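Local coordinates for glycosyl hydrolases family 2, sugar binding domain protein (PDB 6D1P), which is a beta-glucuronidase of a human gut bacterium that probably hydrolyses O-glycosidic bonds, releasing glucuronic acid, at residues Leu109-Ala114 against Ile164-Asp169; Ser129-Tyr134 against Thr174-Ser179; Glu386-Arg391 against Arg404-Asn409; Trp423-Glu428 against Ala445-Leu450. All blocks are in the same frame, centred on the assembly; numbering follows the deposited sequence.

Contact 1. Residues Leu109-Ala114 against Ile164-Asp169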
loop_
_atom_site.group_PDB
_atom_site.type_symbol
_atom_site.label_atom_id
_atom_site.label_comp_id
_atom_site.label_asym_id
_atom_site.label_seq_id
_atom_site.Cartn_x
_atom_site.Cartn_y
_atom_site.Cartn_z
ATOM N N LEU A 109 7.513 27.825 -8.199
ATOM C CA LEU A 109 6.513 27.059 -7.480
ATOM C C LEU A 109 6.763 27.269 -5.996
ATOM O O LEU A 109 7.888 27.089 -5.516
ATOM C CB LEU A 109 6.589 25.584 -7.841
ATOM C CG LEU A 109 6.261 25.310 -9.305
ATOM C CD1 LEU A 109 6.463 23.840 -9.617
ATOM C CD2 LEU A 109 4.829 25.721 -9.594
ATOM N N GLU A 110 5.734 27.699 -5.291
ATOM C CA GLU A 110 5.801 27.949 -3.865
ATOM C C GLU A 110 5.063 26.833 -3.145
ATOM O O GLU A 110 3.946 26.472 -3.539
ATOM C CB GLU A 110 5.167 29.297 -3.521
ATOM C CG GLU A 110 6.131 30.350 -3.070
ATOM C CD GLU A 110 5.417 31.504 -2.400
ATOM O OE1 GLU A 110 4.179 31.411 -2.233
ATOM O OE2 GLU A 110 6.087 32.484 -2.028
ATOM N N PHE A 111 5.676 26.307 -2.086
ATOM C CA PHE A 111 5.110 25.212 -1.304
ATOM C C PHE A 111 4.841 25.719 0.102
ATOM O O PHE A 111 5.784 26.013 0.846
ATOM C CB PHE A 111 6.053 24.010 -1.274
ATOM C CG PHE A 111 6.329 23.432 -2.623
ATOM C CD1 PHE A 111 7.351 23.928 -3.396
ATOM C CD2 PHE A 111 5.563 22.393 -3.115
ATOM C CE1 PHE A 111 7.606 23.402 -4.641
ATOM C CE2 PHE A 111 5.811 21.859 -4.363
ATOM C CZ PHE A 111 6.827 22.362 -5.129
ATOM N N GLU A 112 3.565 25.826 0.468
ATOM C CA GLU A 112 3.240 26.207 1.832
ATOM C C GLU A 112 3.445 25.050 2.794
ATOM O O GLU A 112 3.489 25.271 4.010
ATOM C CB GLU A 112 1.803 26.733 1.915
ATOM C CG GLU A 112 1.574 27.921 0.998
ATOM C CD GLU A 112 0.199 28.560 1.151
ATOM O OE1 GLU A 112 -0.607 28.085 1.974
ATOM O OE2 GLU A 112 -0.073 29.545 0.435
ATOM N N GLY A 113 3.584 23.833 2.273
ATOM C CA GLY A 113 3.923 22.693 3.099
ATOM C C GLY A 113 3.749 21.384 2.363
ATOM O O GLY A 113 2.715 21.171 1.728
ATOM N N ALA A 114 4.739 20.500 2.438
ATOM C CA ALA A 114 4.634 19.184 1.825
ATOM C C ALA A 114 5.479 18.213 2.631
ATOM O O ALA A 114 6.586 18.562 3.057
ATOM C CB ALA A 114 5.099 19.212 0.365
ATOM N N ILE A 164 5.096 19.307 -15.195
ATOM C CA ILE A 164 5.589 19.398 -13.827
ATOM C C ILE A 164 5.383 18.045 -13.155
ATOM O O ILE A 164 4.319 17.434 -13.290
ATOM C CB ILE A 164 4.854 20.511 -13.056
ATOM C CG1 ILE A 164 5.149 21.861 -13.698
ATOM C CG2 ILE A 164 5.253 20.541 -11.570
ATOM C CD1 ILE A 164 6.623 22.180 -13.747
ATOM N N ALA A 165 6.391 17.575 -12.437
ATOM C CA ALA A 165 6.215 16.410 -11.588
ATOM C C ALA A 165 6.861 16.681 -10.244
ATOM O O ALA A 165 7.898 17.351 -10.161
ATOM C CB ALA A 165 6.801 15.133 -12.211
ATOM N N ILE A 166 6.233 16.166 -9.191
ATOM C CA ILE A 166 6.700 16.361 -7.828
ATOM C C ILE A 166 6.651 15.027 -7.111
ATOM O O ILE A 166 5.590 14.394 -7.049
ATOM C CB ILE A 166 5.859 17.395 -7.077
ATOM C CG1 ILE A 166 5.850 18.701 -7.857
ATOM C CG2 ILE A 166 6.445 17.601 -5.690
ATOM C CD1 ILE A 166 4.846 19.677 -7.369
ATOM N N ARG A 167 7.791 14.611 -6.561
ATOM C CA ARG A 167 7.896 13.385 -5.782
ATOM C C ARG A 167 7.874 13.758 -4.305
ATOM O O ARG A 167 8.704 14.555 -3.858
ATOM C CB ARG A 167 9.177 12.631 -6.137
ATOM C CG ARG A 167 9.391 11.295 -5.416
ATOM C CD ARG A 167 10.779 10.708 -5.760
ATOM N NE ARG A 167 11.010 9.350 -5.256
ATOM C CZ ARG A 167 11.427 9.065 -4.026
ATOM N NH1 ARG A 167 11.640 10.040 -3.141
ATOM N NH2 ARG A 167 11.622 7.810 -3.663
ATOM N N CYS A 168 6.914 13.211 -3.557
ATOM C CA CYS A 168 6.858 13.373 -2.107
ATOM C C CYS A 168 7.094 12.035 -1.431
ATOM O O CYS A 168 6.687 10.991 -1.937
ATOM C CB CYS A 168 5.511 13.930 -1.635
ATOM S SG CYS A 168 5.283 15.651 -2.043
ATOM N N ASP A 169 7.760 12.069 -0.288
ATOM C CA ASP A 169 8.075 10.841 0.417
ATOM C C ASP A 169 7.929 11.064 1.918
ATOM O O ASP A 169 8.444 12.054 2.456
ATOM C CB ASP A 169 9.495 10.364 0.067
ATOM C CG ASP A 169 9.925 9.180 0.896
ATOM O OD1 ASP A 169 9.755 8.041 0.431
ATOM O OD2 ASP A 169 10.417 9.385 2.033
#
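The backbone of F111 is hydrogen-bonded to that of W137 within its own sheet, while the F111 ring meets I166 of the facing sheet through carbon alone. This is the principle of a beta-sandwich, here the jelly-roll type of the family 2 sugar-binding domain: main-chain bonds build each sheet and alternate side chains join the two. Strands 106-111 and 162-169 belong to different sheets, with the CA atoms of L109 and I164 10.0 Å apart, and no hydrogen bond crosses between 109-114 and 164-169. L109 and I164 reach for each other tip to tip, CD1 of the leucine lying 4.0 Å from CG2 of the isoleucine. With CG anti to its carbonyl carbon (chi1 -61°), F111 sends its ring into the interlayer, where it also stacks on W137. Further along, the backbones draw together, A114 CA standing 7.4 Å from C168 CA, and the A114 methyl and the C168 sulfur are enough to bridge them. The intervening residues face the other way: E110 makes a salt bridge with K28, and R167 another with D41. At the middle of the seam, I166 CD1 sits in the plane of the F111 ring, at its edge, 3.8 Å from CE2.

Contact 2. Residues Ser129-Tyr134 against Thr174-Ser179. With K (potassium ion), chain K; NA (sodium ion), chain D.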
loop_
_atom_site.group_PDB
_atom_site.type_symbol
_atom_site.label_atom_id
_atom_site.label_comp_id
_atom_site.label_asym_id
_atom_site.label_seq_id
_atom_site.Cartn_x
_atom_site.Cartn_y
_atom_site.Cartn_z
ATOM N N SER A 129 14.867 20.384 -4.005
ATOM C CA SER A 129 14.428 19.339 -3.105
ATOM C C SER A 129 14.348 19.935 -1.710
ATOM O O SER A 129 14.976 20.952 -1.417
ATOM C CB SER A 129 15.353 18.117 -3.161
ATOM O OG SER A 129 16.702 18.517 -3.146
ATOM N N HIS A 130 13.529 19.313 -0.867
ATOM C CA HIS A 130 13.255 19.825 0.463
ATOM C C HIS A 130 13.114 18.660 1.426
ATOM O O HIS A 130 12.587 17.604 1.056
ATOM C CB HIS A 130 11.981 20.677 0.493
ATOM C CG HIS A 130 11.772 21.384 1.797
ATOM N ND1 HIS A 130 12.534 22.464 2.184
ATOM C CD2 HIS A 130 10.908 21.151 2.812
ATOM C CE1 HIS A 130 12.146 22.868 3.380
ATOM N NE2 HIS A 130 11.161 22.089 3.782
ATOM N N VAL A 131 13.602 18.851 2.653
ATOM C CA VAL A 131 13.404 17.897 3.741
ATOM C C VAL A 131 12.796 18.669 4.900
ATOM O O VAL A 131 13.372 19.662 5.358
ATOM C CB VAL A 131 14.713 17.206 4.166
ATOM C CG1 VAL A 131 14.456 16.314 5.360
ATOM C CG2 VAL A 131 15.307 16.381 3.001
ATOM N N GLY A 132 11.637 18.222 5.366
ATOM C CA GLY A 132 10.883 18.971 6.342
ATOM C C GLY A 132 9.462 19.163 5.862
ATOM O O GLY A 132 9.231 19.799 4.829
ATOM N N GLY A 133 8.501 18.624 6.600
ATOM C CA GLY A 133 7.130 18.633 6.152
ATOM C C GLY A 133 6.302 19.808 6.597
ATOM O O GLY A 133 5.084 19.790 6.400
ATOM N N TYR A 134 6.893 20.833 7.199
ATOM C CA TYR A 134 6.045 21.825 7.850
ATOM C C TYR A 134 6.457 23.268 7.633
ATOM O O TYR A 134 5.715 24.158 8.054
ATOM C CB TYR A 134 5.982 21.539 9.358
ATOM C CG TYR A 134 5.630 20.109 9.606
ATOM C CD1 TYR A 134 4.298 19.698 9.576
ATOM C CD2 TYR A 134 6.623 19.147 9.788
ATOM C CE1 TYR A 134 3.956 18.362 9.742
ATOM C CE2 TYR A 134 6.289 17.809 9.963
ATOM C CZ TYR A 134 4.954 17.423 9.934
ATOM O OH TYR A 134 4.601 16.101 10.109
ATOM N N THR A 174 14.920 7.724 10.775
ATOM C CA THR A 174 15.250 8.157 12.134
ATOM C C THR A 174 16.177 9.360 12.168
ATOM O O THR A 174 16.326 9.964 13.234
ATOM C CB THR A 174 15.857 7.007 12.948
ATOM O OG1 THR A 174 17.116 6.601 12.384
ATOM C CG2 THR A 174 14.909 5.821 12.959
ATOM N N GLU A 175 16.780 9.732 11.042
ATOM C CA GLU A 175 17.646 10.900 10.956
ATOM C C GLU A 175 16.897 12.142 10.491
ATOM O O GLU A 175 17.525 13.139 10.112
ATOM C CB GLU A 175 18.831 10.606 10.026
ATOM C CG GLU A 175 19.784 9.546 10.568
ATOM C CD GLU A 175 20.560 9.988 11.834
ATOM O OE1 GLU A 175 20.727 11.212 12.085
ATOM O OE2 GLU A 175 21.025 9.091 12.579
ATOM N N MET A 176 15.570 12.085 10.501
ATOM C CA MET A 176 14.700 13.194 10.144
ATOM C C MET A 176 13.771 13.483 11.320
ATOM O O MET A 176 13.220 12.555 11.922
ATOM C CB MET A 176 13.898 12.848 8.879
ATOM C CG MET A 176 13.085 13.985 8.301
ATOM S SD MET A 176 12.139 13.445 6.865
ATOM C CE MET A 176 10.903 12.391 7.615
ATOM N N ILE A 177 13.605 14.755 11.663
ATOM C CA ILE A 177 12.641 15.113 12.706
ATOM C C ILE A 177 11.319 15.385 12.001
ATOM O O ILE A 177 11.336 15.821 10.838
ATOM C CB ILE A 177 13.103 16.325 13.543
ATOM C CG1 ILE A 177 13.415 17.541 12.668
ATOM C CG2 ILE A 177 14.324 15.993 14.401
ATOM C CD1 ILE A 177 13.507 18.830 13.485
ATOM N N PRO A 178 10.152 15.124 12.636
ATOM C CA PRO A 178 10.000 14.550 13.978
ATOM C C PRO A 178 10.186 13.053 14.010
ATOM O O PRO A 178 10.193 12.400 12.981
ATOM C CB PRO A 178 8.552 14.879 14.331
ATOM C CG PRO A 178 7.851 14.746 12.999
ATOM C CD PRO A 178 8.835 15.378 12.016
ATOM N N SER A 179 10.260 12.511 15.212
ATOM C CA SER A 179 10.462 11.088 15.394
ATOM C C SER A 179 9.184 10.316 15.161
ATOM O O SER A 179 8.090 10.743 15.560
ATOM C CB SER A 179 10.947 10.804 16.807
ATOM O OG SER A 179 10.665 9.468 17.150
HETATM K K K K . 11.613 10.609 11.782
HETATM NA NA NA D . 18.031 4.908 14.171
HETATM O O HOH W 1 9.508 16.766 8.885
HETATM O O HOH W 2 20.927 4.654 13.935
HETATM O O HOH W 3 12.117 8.233 13.842
HETATM O O HOH W 4 10.432 9.176 9.921
#
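P178 follows a cis peptide bond, and V131 ends its strand by running into G132, whose phi of 128° would jam any side chain against the carbonyl oxygen of V131; a strand end running into a turn thus meets an irregular loop. The side chains touch at two places, both apolar. V131 has CG1 anti to its backbone N (chi1 176°), which directs that methyl to M176, where it lies 4.0 Å from SD. The methionine runs extended as far as the sulfur, which lays CG and SD alongside the valine methyl; only CE turns off, at the last torsion. Y134 and P178 meet obliquely, ring atom CE2 of the tyrosine being 4.1 Å from CD of the proline. Between these two contacts a water bridges the backbones, accepting from G133 N and donating to I177 O at 2.8 Å.

Strand 125-131 is an edge strand of the sugar-binding jelly roll, and 174-179 belongs to the long loop between strands 162-169 and 194-199, where it packs against helix 397-414 of the TIM barrel. The loop folds round a potassium ion, held by M176 O at 2.5 Å and by P178 O at 2.6 Å, with D173 O and two waters as further ligands. M176 and P178 give their carbonyls to the potassium and their side chains to V131 and Y134. Earlier in the loop, T174 OG1 binds a sodium ion at 2.6 Å, a site shared with D434 O and with S44 OG of the second subunit.

Contact 3. Residues Glu386-Arg391 against Arg404-Asn409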
loop_
_atom_site.group_PDB
_atom_site.type_symbol
_atom_site.label_atom_id
_atom_site.label_comp_id
_atom_site.label_asym_id
_atom_site.label_seq_id
_atom_site.Cartn_x
_atom_site.Cartn_y
_atom_site.Cartn_z
ATOM N N GLU A 386 6.297 25.645 17.649
ATOM C CA GLU A 386 7.562 24.960 17.916
ATOM C C GLU A 386 8.026 24.183 16.693
ATOM O O GLU A 386 7.233 23.872 15.792
ATOM C CB GLU A 386 7.453 23.979 19.097
ATOM C CG GLU A 386 6.580 22.750 18.839
ATOM C CD GLU A 386 6.153 22.060 20.126
ATOM O OE1 GLU A 386 5.901 22.774 21.144
ATOM O OE2 GLU A 386 6.041 20.812 20.121
ATOM N N ILE A 387 9.316 23.839 16.689
ATOM C CA ILE A 387 9.884 22.948 15.672
ATOM C C ILE A 387 9.633 21.489 16.032
ATOM O O ILE A 387 9.469 21.157 17.216
ATOM C CB ILE A 387 11.389 23.178 15.480
ATOM C CG1 ILE A 387 12.139 23.109 16.820
ATOM C CG2 ILE A 387 11.634 24.457 14.712
ATOM C CD1 ILE A 387 13.632 22.796 16.639
ATOM N N PRO A 388 9.624 20.577 15.044
ATOM C CA PRO A 388 9.250 19.190 15.342
ATOM C C PRO A 388 10.400 18.340 15.875
ATOM O O PRO A 388 10.515 17.158 15.518
ATOM C CB PRO A 388 8.719 18.672 13.990
ATOM C CG PRO A 388 9.295 19.555 12.963
ATOM C CD PRO A 388 9.768 20.820 13.593
ATOM N N TRP A 389 11.251 18.916 16.731
ATOM C CA TRP A 389 12.181 18.110 17.528
ATOM C C TRP A 389 11.358 17.470 18.646
ATOM O O TRP A 389 11.255 17.969 19.769
ATOM C CB TRP A 389 13.333 18.951 18.068
ATOM C CG TRP A 389 14.421 18.100 18.642
ATOM C CD1 TRP A 389 14.623 16.773 18.408
ATOM C CD2 TRP A 389 15.447 18.504 19.558
ATOM N NE1 TRP A 389 15.705 16.326 19.111
ATOM C CE2 TRP A 389 16.234 17.369 19.824
ATOM C CE3 TRP A 389 15.776 19.713 20.172
ATOM C CZ2 TRP A 389 17.337 17.405 20.680
ATOM C CZ3 TRP A 389 16.866 19.752 21.023
ATOM C CH2 TRP A 389 17.637 18.600 21.272
ATOM N N CYS A 390 10.749 16.339 18.317
ATOM C CA CYS A 390 9.685 15.749 19.123
ATOM C C CYS A 390 9.990 14.266 19.316
ATOM O O CYS A 390 9.740 13.461 18.413
ATOM C CB CYS A 390 8.336 15.979 18.447
ATOM S SG CYS A 390 6.898 15.299 19.271
ATOM N N ARG A 391 10.541 13.928 20.491
ATOM C CA ARG A 391 10.856 12.570 20.935
ATOM C C ARG A 391 12.045 11.949 20.200
ATOM O O ARG A 391 12.466 12.438 19.143
ATOM C CB ARG A 391 9.649 11.637 20.807
ATOM C CG ARG A 391 8.484 11.981 21.746
ATOM C CD ARG A 391 7.326 10.991 21.634
ATOM N NE ARG A 391 6.288 11.354 22.594
ATOM C CZ ARG A 391 5.142 10.698 22.767
ATOM N NH1 ARG A 391 4.860 9.621 22.026
ATOM N NH2 ARG A 391 4.274 11.124 23.690
ATOM N N ARG A 404 18.069 23.113 12.971
ATOM C CA ARG A 404 18.505 24.499 12.817
ATOM C C ARG A 404 17.794 25.159 11.645
ATOM O O ARG A 404 17.376 26.322 11.735
ATOM C CB ARG A 404 20.015 24.577 12.606
ATOM C CG ARG A 404 20.851 23.966 13.700
ATOM C CD ARG A 404 22.303 23.868 13.236
ATOM N NE ARG A 404 23.196 23.350 14.265
ATOM C CZ ARG A 404 23.950 22.259 14.129
ATOM N NH1 ARG A 404 23.941 21.550 12.991
ATOM N NH2 ARG A 404 24.735 21.880 15.138
ATOM N N ARG A 405 17.637 24.425 10.539
ATOM C CA ARG A 405 16.977 24.997 9.375
ATOM C C ARG A 405 15.504 25.270 9.648
ATOM O O ARG A 405 14.979 26.320 9.254
ATOM C CB ARG A 405 17.128 24.059 8.180
ATOM C CG ARG A 405 16.586 24.615 6.881
ATOM C CD ARG A 405 16.959 23.689 5.713
ATOM N NE ARG A 405 16.309 22.385 5.803
ATOM C CZ ARG A 405 16.938 21.247 6.086
ATOM N NH1 ARG A 405 18.247 21.258 6.297
ATOM N NH2 ARG A 405 16.262 20.091 6.136
ATOM N N MET A 406 14.806 24.340 10.302
ATOM C CA MET A 406 13.378 24.561 10.500
ATOM C C MET A 406 13.132 25.645 11.548
ATOM O O MET A 406 12.210 26.457 11.401
ATOM C CB MET A 406 12.682 23.244 10.854
ATOM C CG MET A 406 12.691 22.258 9.682
ATOM S SD MET A 406 11.722 20.752 9.921
ATOM C CE MET A 406 10.053 21.316 9.588
ATOM N N LEU A 407 13.963 25.705 12.592
ATOM C CA LEU A 407 13.838 26.810 13.540
ATOM C C LEU A 407 14.016 28.140 12.828
ATOM O O LEU A 407 13.207 29.063 12.991
ATOM C CB LEU A 407 14.851 26.665 14.673
ATOM C CG LEU A 407 14.779 27.792 15.697
ATOM C CD1 LEU A 407 13.406 27.878 16.310
ATOM C CD2 LEU A 407 15.832 27.569 16.767
ATOM N N THR A 408 15.047 28.224 11.982
ATOM C CA THR A 408 15.310 29.433 11.210
ATOM C C THR A 408 14.131 29.781 10.310
ATOM O O THR A 408 13.676 30.933 10.279
ATOM C CB THR A 408 16.587 29.242 10.392
ATOM O OG1 THR A 408 17.686 29.030 11.290
ATOM C CG2 THR A 408 16.866 30.440 9.511
ATOM N N ASN A 409 13.605 28.784 9.588
ATOM C CA ASN A 409 12.495 29.033 8.675
ATOM C C ASN A 409 11.239 29.439 9.437
ATOM O O ASN A 409 10.529 30.365 9.030
ATOM C CB ASN A 409 12.218 27.795 7.815
ATOM C CG ASN A 409 13.243 27.595 6.714
ATOM O OD1 ASN A 409 13.952 28.517 6.341
ATOM N ND2 ASN A 409 13.304 26.381 6.172
#
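I387 presses its CG2 methyl against the backbone of helix 397-414, 3.4 Å from L407 N, and this is the tight half of the contact. The methyl is aimed there because CG1 occupies the position between the backbone N and the carbonyl carbon (chi1 53°), which turns CG2 anti to the carbonyl carbon. It lies against the peptide link from M406 to L407, and L407 CB closes in at 3.9 Å. Backbone approach is close as well, the CA atoms of I387 and L407 standing 5.9 Å apart.

P388 makes the looser half. Its ring crosses the M406 side chain at about a right angle, and CG of the proline touches the terminal CE methyl at 3.9 Å, a methyl placed by the bend at the end of the methionine chain. P178 packs on the same proline, which therefore lies between the helix and the potassium-binding loop. A glycine here would probably open a gap beside the M406 methyl and thin the packing between the helix and P178.

Where the helix turns from the loop it becomes partly exposed and polar. T408 OG1 donates to R404 O at 2.8 Å, tilted 29° from the carbonyl plane, while T408 N reaches the same oxygen from the opposite face; this is the familiar way for a threonine to return its hydroxyl to the helix backbone. R404 itself forms a salt bridge with E449. Strand 382-386, the loop after it and helix 397-414, apolar where it faces the loop, form a beta-alpha unit of the TIM barrel.

Contact 4. Residues Trp423-Glu428 against Ala445-Leu450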
loop_
_atom_site.group_PDB
_atom_site.type_symbol
_atom_site.label_atom_id
_atom_site.label_comp_id
_atom_site.label_asym_id
_atom_site.label_seq_id
_atom_site.Cartn_x
_atom_site.Cartn_y
_atom_site.Cartn_z
ATOM N N TRP A 423 8.378 30.800 20.700
ATOM C CA TRP A 423 9.008 29.815 19.833
ATOM C C TRP A 423 9.381 28.604 20.676
ATOM O O TRP A 423 10.191 28.721 21.605
ATOM C CB TRP A 423 10.261 30.373 19.166
ATOM C CG TRP A 423 10.093 31.610 18.335
ATOM C CD1 TRP A 423 10.812 32.765 18.443
ATOM C CD2 TRP A 423 9.176 31.811 17.249
ATOM N NE1 TRP A 423 10.396 33.672 17.498
ATOM C CE2 TRP A 423 9.397 33.110 16.751
ATOM C CE3 TRP A 423 8.196 31.015 16.646
ATOM C CZ2 TRP A 423 8.658 33.639 15.691
ATOM C CZ3 TRP A 423 7.476 31.533 15.588
ATOM C CH2 TRP A 423 7.710 32.828 15.116
ATOM N N GLY A 424 8.799 27.449 20.366
ATOM C CA GLY A 424 9.166 26.209 21.043
ATOM C C GLY A 424 10.324 25.505 20.347
ATOM O O GLY A 424 10.405 25.477 19.124
ATOM N N LEU A 425 11.230 24.939 21.148
ATOM C CA LEU A 425 12.418 24.286 20.592
ATOM C C LEU A 425 12.313 22.769 20.526
ATOM O O LEU A 425 13.106 22.145 19.817
ATOM C CB LEU A 425 13.665 24.665 21.395
ATOM C CG LEU A 425 13.821 26.169 21.660
ATOM C CD1 LEU A 425 14.978 26.419 22.628
ATOM C CD2 LEU A 425 14.008 26.959 20.364
ATOM N N GLY A 426 11.364 22.162 21.224
ATOM C CA GLY A 426 11.208 20.722 21.139
ATOM C C GLY A 426 10.183 20.256 22.141
ATOM O O GLY A 426 9.762 21.006 23.027
ATOM N N ASN A 427 9.790 18.993 21.989
ATOM C CA ASN A 427 8.751 18.396 22.814
ATOM C C ASN A 427 9.181 17.010 23.269
ATOM O O ASN A 427 9.581 16.178 22.447
ATOM C CB ASN A 427 7.427 18.327 22.045
ATOM C CG ASN A 427 6.335 17.691 22.846
ATOM O OD1 ASN A 427 5.904 18.226 23.881
ATOM N ND2 ASN A 427 5.869 16.534 22.382
ATOM N N GLU A 428 9.092 16.769 24.577
ATOM C CA GLU A 428 9.452 15.485 25.178
ATOM C C GLU A 428 10.793 14.979 24.651
ATOM O O GLU A 428 10.938 13.838 24.204
ATOM C CB GLU A 428 8.324 14.469 24.959
ATOM C CG GLU A 428 7.021 14.958 25.634
ATOM C CD GLU A 428 5.874 13.961 25.602
ATOM O OE1 GLU A 428 5.958 12.927 24.885
ATOM O OE2 GLU A 428 4.865 14.223 26.306
ATOM N N ALA A 445 23.429 20.251 25.094
ATOM C CA ALA A 445 24.289 21.095 24.275
ATOM C C ALA A 445 23.553 21.592 23.041
ATOM O O ALA A 445 23.624 22.770 22.695
ATOM C CB ALA A 445 25.549 20.325 23.877
ATOM N N PHE A 446 22.846 20.697 22.349
ATOM C CA PHE A 446 22.126 21.118 21.153
ATOM C C PHE A 446 20.902 21.956 21.511
ATOM O O PHE A 446 20.572 22.914 20.803
ATOM C CB PHE A 446 21.737 19.898 20.322
ATOM C CG PHE A 446 21.117 20.244 18.999
ATOM C CD1 PHE A 446 21.829 20.963 18.055
ATOM C CD2 PHE A 446 19.819 19.857 18.704
ATOM C CE1 PHE A 446 21.256 21.295 16.842
ATOM C CE2 PHE A 446 19.241 20.177 17.494
ATOM C CZ PHE A 446 19.957 20.904 16.563
ATOM N N MET A 447 20.220 21.624 22.606
ATOM C CA MET A 447 19.136 22.486 23.064
ATOM C C MET A 447 19.642 23.901 23.324
ATOM O O MET A 447 18.998 24.883 22.934
ATOM C CB MET A 447 18.491 21.915 24.330
ATOM C CG MET A 447 17.223 22.647 24.751
ATOM S SD MET A 447 15.867 22.386 23.571
ATOM C CE MET A 447 15.413 20.705 24.000
ATOM N N GLY A 448 20.813 24.027 23.954
ATOM C CA GLY A 448 21.348 25.350 24.242
ATOM C C GLY A 448 21.752 26.094 22.990
ATOM O O GLY A 448 21.608 27.314 22.917
ATOM N N GLU A 449 22.260 25.373 21.984
ATOM C CA GLU A 449 22.546 26.004 20.698
ATOM C C GLU A 449 21.271 26.542 20.055
ATOM O O GLU A 449 21.263 27.645 19.492
ATOM C CB GLU A 449 23.233 25.008 19.756
ATOM C CG GLU A 449 23.446 25.560 18.340
ATOM C CD GLU A 449 24.011 24.546 17.331
ATOM O OE1 GLU A 449 24.527 23.474 17.727
ATOM O OE2 GLU A 449 23.950 24.848 16.122
ATOM N N LEU A 450 20.188 25.757 20.111
ATOM C CA LEU A 450 18.923 26.177 19.513
ATOM C C LEU A 450 18.344 27.378 20.248
ATOM O O LEU A 450 17.866 28.318 19.612
ATOM C CB LEU A 450 17.917 25.017 19.497
ATOM C CG LEU A 450 18.171 23.896 18.473
ATOM C CD1 LEU A 450 17.136 22.756 18.618
ATOM C CD2 LEU A 450 18.166 24.428 17.040
#
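L425 carries CG anti to its carbonyl carbon (chi1 -48°), and in M447 the chi2 bend (68°) brings the thioether sulfur against the base of the leucine, while the chi3 bend (75°) turns CE. Strand 420-432 and helix 440-457 are the first two members of a beta-alpha-beta unit of the TIM barrel, completed by strand 462-466, and such helices cover the outside of the barrel sheet with apolar side chains. SD of M447 rests 3.8 Å from CB of L425. The branched end of the leucine goes instead to L450, with CD2 4.2 Å from the carbonyl O and 4.5 Å from CB; the CA atoms of L425 and L450 are 6.9 Å apart. One leucine thus spans nearly a turn of helix. At G426, next along the strand, a CB would come 4.0 Å from M447 CE. T463 and I465 of the next strand also touch L425, while E428, where the chain has turned a corner, makes salt bridges with R391 and R466. F446 of the helix meets W389 of the loop after strand 382-386 edge-to-face, and one face of the F446 ring receives L450, whose CG lies 3.9 Å above the plane, displaced from the ring centre.

All four contacts are buried and rest on apolar side chains, but they join different layers. Contact 1 fastens the two sheets of the jelly roll; contact 3 lays a helix on the loop after one barrel strand, contact 4 the next helix on the following strand. Contact 2 lies between these: it shares a sheet with contact 1, and V131 O probably accepts a hydrogen bond from R405 NH2 of contact 3, 3.0 Å away. Metal ions and bridging water occur in contact 2 alone; there T174 joins a sodium site with the second subunit. Contacts 3 and 4, with centres about 8 Å apart, are coupled by salt bridges, R404 to E449 and R391 to E428.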